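Local atomic coordinates of uncharacterized protein MTH_862 (PDB entry 2R47), a protein that is of unknown function but belongs to an archaeal protein family, has an alpha/beta fold and is found as two copies in its assembly. Residues Glu104-Leu109 with Glu136-Asp141; Arg20-Asp25 with Glu119-Cys124. All coordinates share one frame; numbering follows the deposited sequence.

Contact 1: Glu104-Leu109 with Glu136-Asp141; sequences EDVKKL and ELLDFD
L138 sets its CG anti to its own carbonyl carbon (chi1 -60°), and V106 sets CG1 anti to its backbone N (chi1 172°); together these torsions bring the fork of the leucine against the side of helix 103-113. The two methyls of the fork then divide the work. L138 CD1 meets V106 CG1 at 4.0 Å, the two side chains crossing at about a right angle, while L138 CD2 lies 3.9 Å from K107 CG, near the root of the lysine chain. The leucine thus covers two successive residues of the helix.

K107 continues as an extended chain beyond CG and passes alongside the end of helix 134-137, its CE coming to 3.7 Å from L137 O. This is a packing contact, for no hydrogen bond links the two segments. The charged end belongs to its own helix: K107 NZ forms a salt bridge with E104 OE2 at 2.8 Å, one turn back, approaching the oxygen from the syn side but 30° out of the carboxylate plane. E104 is modelled in two positions, and this bridge describes one of them.

Helix 103-113 joins the parallel neighbouring strands 88-91 and 118-125 in a beta-alpha-beta crossover, and helix 134-137 lies in the next connection, from 118-125 to 142-154. V106 of the first helix and L138, just past the second, both touch L90 of strand 88-91; W134 adds a further apolar neighbour to V106. Were K107 cut back to an alanine, L138 CD2 would probably lack the methylene it rests against and, in this conformer, E104 its cationic mate. L138 is the first residue after helix 134-137 to leave helical geometry, and its side chain packs on helix 103-113 where the chain turns away toward strand 142-154.

Contact 2: Arg20-Asp25 with Glu119-Cys124; sequences REAVKD and ELMGLC
M121 reaches from strand 118-125 toward the last turn of helix 11-22 and meets A22 and V23 with the end of its side chain. It leaves the strand with CG anti to its carbonyl carbon; that first torsion and the extended chi2 carry the sulfur to the helix, and the bend at chi3 (37°) swings CE to A22. M121 CE lies 4.0 Å from A22 CB, whose bond from the backbone points at the strand. The sulfur touches both helix-end residues, with M121 SD 3.9 Å from V23 CG1 and 4.1 Å from A22 CB. V23 and M121 cross at about a right angle, V23 CG1 meeting the sulfur roughly opposite the SD-CG bond. F19, a turn earlier in the helix, also packs on M121.

E119, two residues back along the strand, points the same way. Its extended chain brings E119 OE2 to 3.8 Å from A22 O, an approach of two acceptors and no bond. In the conformer described here, one of two modelled, that buried carboxylate oxygen has no partner in the model; R154 of the second subunit does pack against E119.

A22 is the last helical residue and V23 the first to depart from helical geometry, and M121 packs across the point where the chain leaves the helix. Alternate residues E119, M121 and L123 face this side, the pattern of a helix packed on one face of the parallel part of an alpha/beta sheet.

How the contacts relate
Strand 118-125 belongs to contact 2 and also touches contact 1 through its other face. Its residues alternate: M121 faces helix 11-22, while L120 faces the other way and packs with F140 of contact 1, so the two contacts lie on opposite faces of the sheet. Contact 2 lies nearer the centre of the chain; contact 1 joins helix 103-113 to the end of helix 134-137 and the loop after it. Both are partly buried, with two buried residues each, but only contact 1 includes an exposed one, L137. Contact 1 carries a K107-E104 salt bridge; contact 2 buries E119 OE2 without a partner. A probable hydrogen bond from D141 N to L120 O, 2.8 Å, connects them directly.

Contact 1: Glu104-Leu109 with Glu136-Asp141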
# COMPACT_ATOMS: atom_id res chain seq x y z
N GLU A 104 -10.82 14.65 -19.18
CA GLU A 104 -10.16 15.86 -19.64
C GLU A 104 -9.22 16.45 -18.60
O GLU A 104 -8.19 17.01 -18.99
CB GLU A 104 -11.13 16.89 -20.22
CG GLU A 104 -11.80 16.46 -21.55
CD GLU A 104 -10.83 16.12 -22.70
OE1 GLU A 104 -9.82 16.85 -22.89
OE2 GLU A 104 -11.10 15.13 -23.42
N ASP A 105 -9.52 16.31 -17.30
CA ASP A 105 -8.62 16.78 -16.24
C ASP A 105 -7.38 15.89 -16.19
O ASP A 105 -6.27 16.36 -15.90
CB ASP A 105 -9.28 16.81 -14.86
CG ASP A 105 -10.32 17.94 -14.72
OD1 ASP A 105 -10.15 19.04 -15.29
OD2 ASP A 105 -11.31 17.70 -14.02
N VAL A 106 -7.60 14.61 -16.47
CA VAL A 106 -6.48 13.64 -16.57
C VAL A 106 -5.57 13.97 -17.75
O VAL A 106 -4.35 13.97 -17.62
CB VAL A 106 -6.97 12.16 -16.62
CG1 VAL A 106 -5.81 11.23 -16.92
CG2 VAL A 106 -7.62 11.76 -15.26
N LYS A 107 -6.14 14.27 -18.91
CA LYS A 107 -5.32 14.61 -20.06
C LYS A 107 -4.56 15.92 -19.85
O LYS A 107 -3.45 16.08 -20.37
CB LYS A 107 -6.16 14.71 -21.33
CG LYS A 107 -6.75 13.41 -21.79
CD LYS A 107 -7.67 13.79 -22.96
CE LYS A 107 -8.36 12.63 -23.55
NZ LYS A 107 -9.41 13.14 -24.50
N LYS A 108 -5.17 16.85 -19.11
CA LYS A 108 -4.48 18.11 -18.80
C LYS A 108 -3.32 17.83 -17.86
O LYS A 108 -2.27 18.45 -17.97
CB LYS A 108 -5.43 19.11 -18.13
CG LYS A 108 -4.74 20.42 -17.79
CD LYS A 108 -4.53 21.28 -19.04
CE LYS A 108 -3.80 22.59 -18.72
NZ LYS A 108 -4.17 23.13 -17.37
N LEU A 109 -3.52 16.92 -16.91
CA LEU A 109 -2.41 16.49 -16.02
C LEU A 109 -1.26 15.93 -16.83
O LEU A 109 -0.10 16.24 -16.55
CB LEU A 109 -2.88 15.43 -15.02
CG LEU A 109 -1.75 14.93 -14.12
CD1 LEU A 109 -1.18 16.05 -13.19
CD2 LEU A 109 -2.21 13.72 -13.31
N GLU A 136 -8.49 3.05 -24.46
CA GLU A 136 -8.94 3.72 -25.69
C GLU A 136 -8.89 5.25 -25.58
O GLU A 136 -8.76 5.92 -26.59
CB GLU A 136 -10.31 3.22 -26.13
CG GLU A 136 -10.31 1.70 -26.33
CD GLU A 136 -11.48 1.21 -27.17
OE1 GLU A 136 -11.96 1.97 -28.04
OE2 GLU A 136 -11.90 0.05 -26.97
N LEU A 137 -8.97 5.78 -24.36
CA LEU A 137 -9.05 7.22 -24.13
C LEU A 137 -7.69 7.85 -23.93
O LEU A 137 -7.55 9.03 -24.18
CB LEU A 137 -9.94 7.55 -22.91
CG LEU A 137 -11.37 6.97 -22.89
CD1 LEU A 137 -12.06 7.52 -21.70
CD2 LEU A 137 -12.12 7.31 -24.13
N LEU A 138 -6.73 7.06 -23.42
CA LEU A 138 -5.34 7.54 -23.13
C LEU A 138 -4.31 6.69 -23.89
O LEU A 138 -4.59 5.57 -24.23
CB LEU A 138 -5.02 7.43 -21.63
CG LEU A 138 -5.85 8.19 -20.62
CD1 LEU A 138 -5.39 7.97 -19.19
CD2 LEU A 138 -5.82 9.69 -20.97
N ASP A 139 -3.13 7.23 -24.16
CA ASP A 139 -2.08 6.47 -24.84
C ASP A 139 -1.06 6.01 -23.78
O ASP A 139 -0.01 6.67 -23.60
CB ASP A 139 -1.42 7.36 -25.90
CG ASP A 139 -0.28 6.66 -26.64
OD1 ASP A 139 -0.25 5.43 -26.70
OD2 ASP A 139 0.59 7.36 -27.19
N PHE A 140 -1.37 4.94 -23.06
CA PHE A 140 -0.40 4.39 -22.08
C PHE A 140 0.81 3.77 -22.79
O PHE A 140 0.64 3.01 -23.75
CB PHE A 140 -1.05 3.31 -21.20
CG PHE A 140 -1.95 3.83 -20.15
CD1 PHE A 140 -1.44 4.45 -19.01
CD2 PHE A 140 -3.34 3.61 -20.25
CE1 PHE A 140 -2.31 4.92 -17.98
CE2 PHE A 140 -4.20 4.05 -19.25
CZ PHE A 140 -3.69 4.72 -18.11
N ASP A 141 2.01 4.07 -22.28
CA ASP A 141 3.19 3.32 -22.71
C ASP A 141 3.33 1.98 -22.02
O ASP A 141 3.82 1.03 -22.61
CB ASP A 141 4.46 4.16 -22.54
CG ASP A 141 4.44 5.41 -23.39
OD1 ASP A 141 4.42 5.29 -24.63
OD2 ASP A 141 4.39 6.52 -22.84

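Contact 2: Arg20-Asp25 with Glu119-Cys124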
# COMPACT_ATOMS: atom_id res chain seq x y z
N ARG A 20 10.27 -1.61 -11.18
CA ARG A 20 11.66 -1.15 -11.26
C ARG A 20 12.21 -1.26 -12.67
O ARG A 20 12.89 -0.36 -13.12
CB ARG A 20 12.56 -1.99 -10.37
CG ARG A 20 12.35 -1.69 -8.91
CD ARG A 20 13.56 -2.20 -8.05
NE ARG A 20 13.07 -2.39 -6.69
CZ ARG A 20 12.59 -3.53 -6.21
NH1 ARG A 20 12.62 -4.65 -6.93
NH2 ARG A 20 12.12 -3.57 -4.95
N GLU A 21 11.87 -2.35 -13.36
CA GLU A 21 12.29 -2.58 -14.74
C GLU A 21 11.66 -1.56 -15.68
O GLU A 21 12.36 -1.00 -16.55
CB GLU A 21 11.85 -3.98 -15.17
CG GLU A 21 12.64 -5.07 -14.52
CD GLU A 21 12.08 -6.45 -14.84
OE1 GLU A 21 11.00 -6.59 -15.47
OE2 GLU A 21 12.73 -7.42 -14.43
N ALA A 22 10.35 -1.33 -15.51
CA ALA A 22 9.60 -0.38 -16.34
C ALA A 22 10.20 1.04 -16.25
O ALA A 22 10.27 1.73 -17.25
CB ALA A 22 8.10 -0.39 -15.98
N VAL A 23 10.65 1.48 -15.07
CA VAL A 23 11.18 2.85 -14.90
C VAL A 23 12.71 2.94 -14.79
O VAL A 23 13.25 3.94 -14.30
CB VAL A 23 10.52 3.56 -13.68
CG1 VAL A 23 9.00 3.63 -13.93
CG2 VAL A 23 10.84 2.82 -12.38
N LYS A 24 13.41 1.95 -15.30
CA LYS A 24 14.85 1.86 -15.08
C LYS A 24 15.62 3.08 -15.53
O LYS A 24 16.61 3.43 -14.91
CB LYS A 24 15.43 0.63 -15.76
CG LYS A 24 15.12 0.47 -17.24
CD LYS A 24 15.59 -0.94 -17.73
CE LYS A 24 15.91 -0.97 -19.23
NZ LYS A 24 15.94 -2.39 -19.83
N ASP A 25 15.18 3.71 -16.62
CA ASP A 25 15.92 4.83 -17.20
C ASP A 25 15.42 6.20 -16.74
O ASP A 25 15.94 7.23 -17.19
CB ASP A 25 15.87 4.76 -18.74
CG ASP A 25 16.68 3.57 -19.29
OD1 ASP A 25 17.76 3.27 -18.73
OD2 ASP A 25 16.22 2.93 -20.26
N GLU A 119 7.26 9.07 -20.38
CA GLU A 119 6.46 7.86 -20.49
C GLU A 119 5.20 8.01 -19.63
O GLU A 119 5.30 8.50 -18.50
CB GLU A 119 7.29 6.69 -19.99
CG GLU A 119 6.55 5.39 -19.72
CD GLU A 119 7.48 4.21 -19.50
OE1 GLU A 119 8.53 4.14 -20.18
OE2 GLU A 119 7.19 3.35 -18.65
N LEU A 120 4.06 7.57 -20.17
CA LEU A 120 2.84 7.54 -19.40
C LEU A 120 2.62 6.08 -18.98
O LEU A 120 2.56 5.18 -19.82
CB LEU A 120 1.66 8.03 -20.24
CG LEU A 120 0.31 8.04 -19.52
CD1 LEU A 120 0.44 9.05 -18.29
CD2 LEU A 120 -0.88 8.32 -20.52
N MET A 121 2.43 5.88 -17.68
CA MET A 121 2.16 4.55 -17.15
C MET A 121 0.90 4.51 -16.29
O MET A 121 0.46 5.53 -15.77
CB MET A 121 3.34 4.08 -16.30
CG MET A 121 4.57 3.77 -17.12
SD MET A 121 5.90 3.03 -16.15
CE MET A 121 4.98 1.97 -14.99
N GLY A 122 0.34 3.31 -16.17
CA GLY A 122 -0.69 3.05 -15.19
C GLY A 122 -0.34 1.89 -14.28
O GLY A 122 0.20 0.85 -14.71
N LEU A 123 -0.70 2.03 -13.03
CA LEU A 123 -0.49 0.96 -12.09
C LEU A 123 -1.85 0.78 -11.45
O LEU A 123 -2.38 1.72 -10.86
CB LEU A 123 0.52 1.45 -11.06
CG LEU A 123 1.42 0.55 -10.26
CD1 LEU A 123 2.31 -0.26 -11.20
CD2 LEU A 123 2.30 1.49 -9.36
N CYS A 124 -2.48 -0.38 -11.61
CA CYS A 124 -3.82 -0.54 -11.06
C CYS A 124 -4.05 -1.98 -10.58
O CYS A 124 -3.20 -2.85 -10.73
CB CYS A 124 -4.88 -0.13 -12.10
SG CYS A 124 -4.88 -1.14 -13.61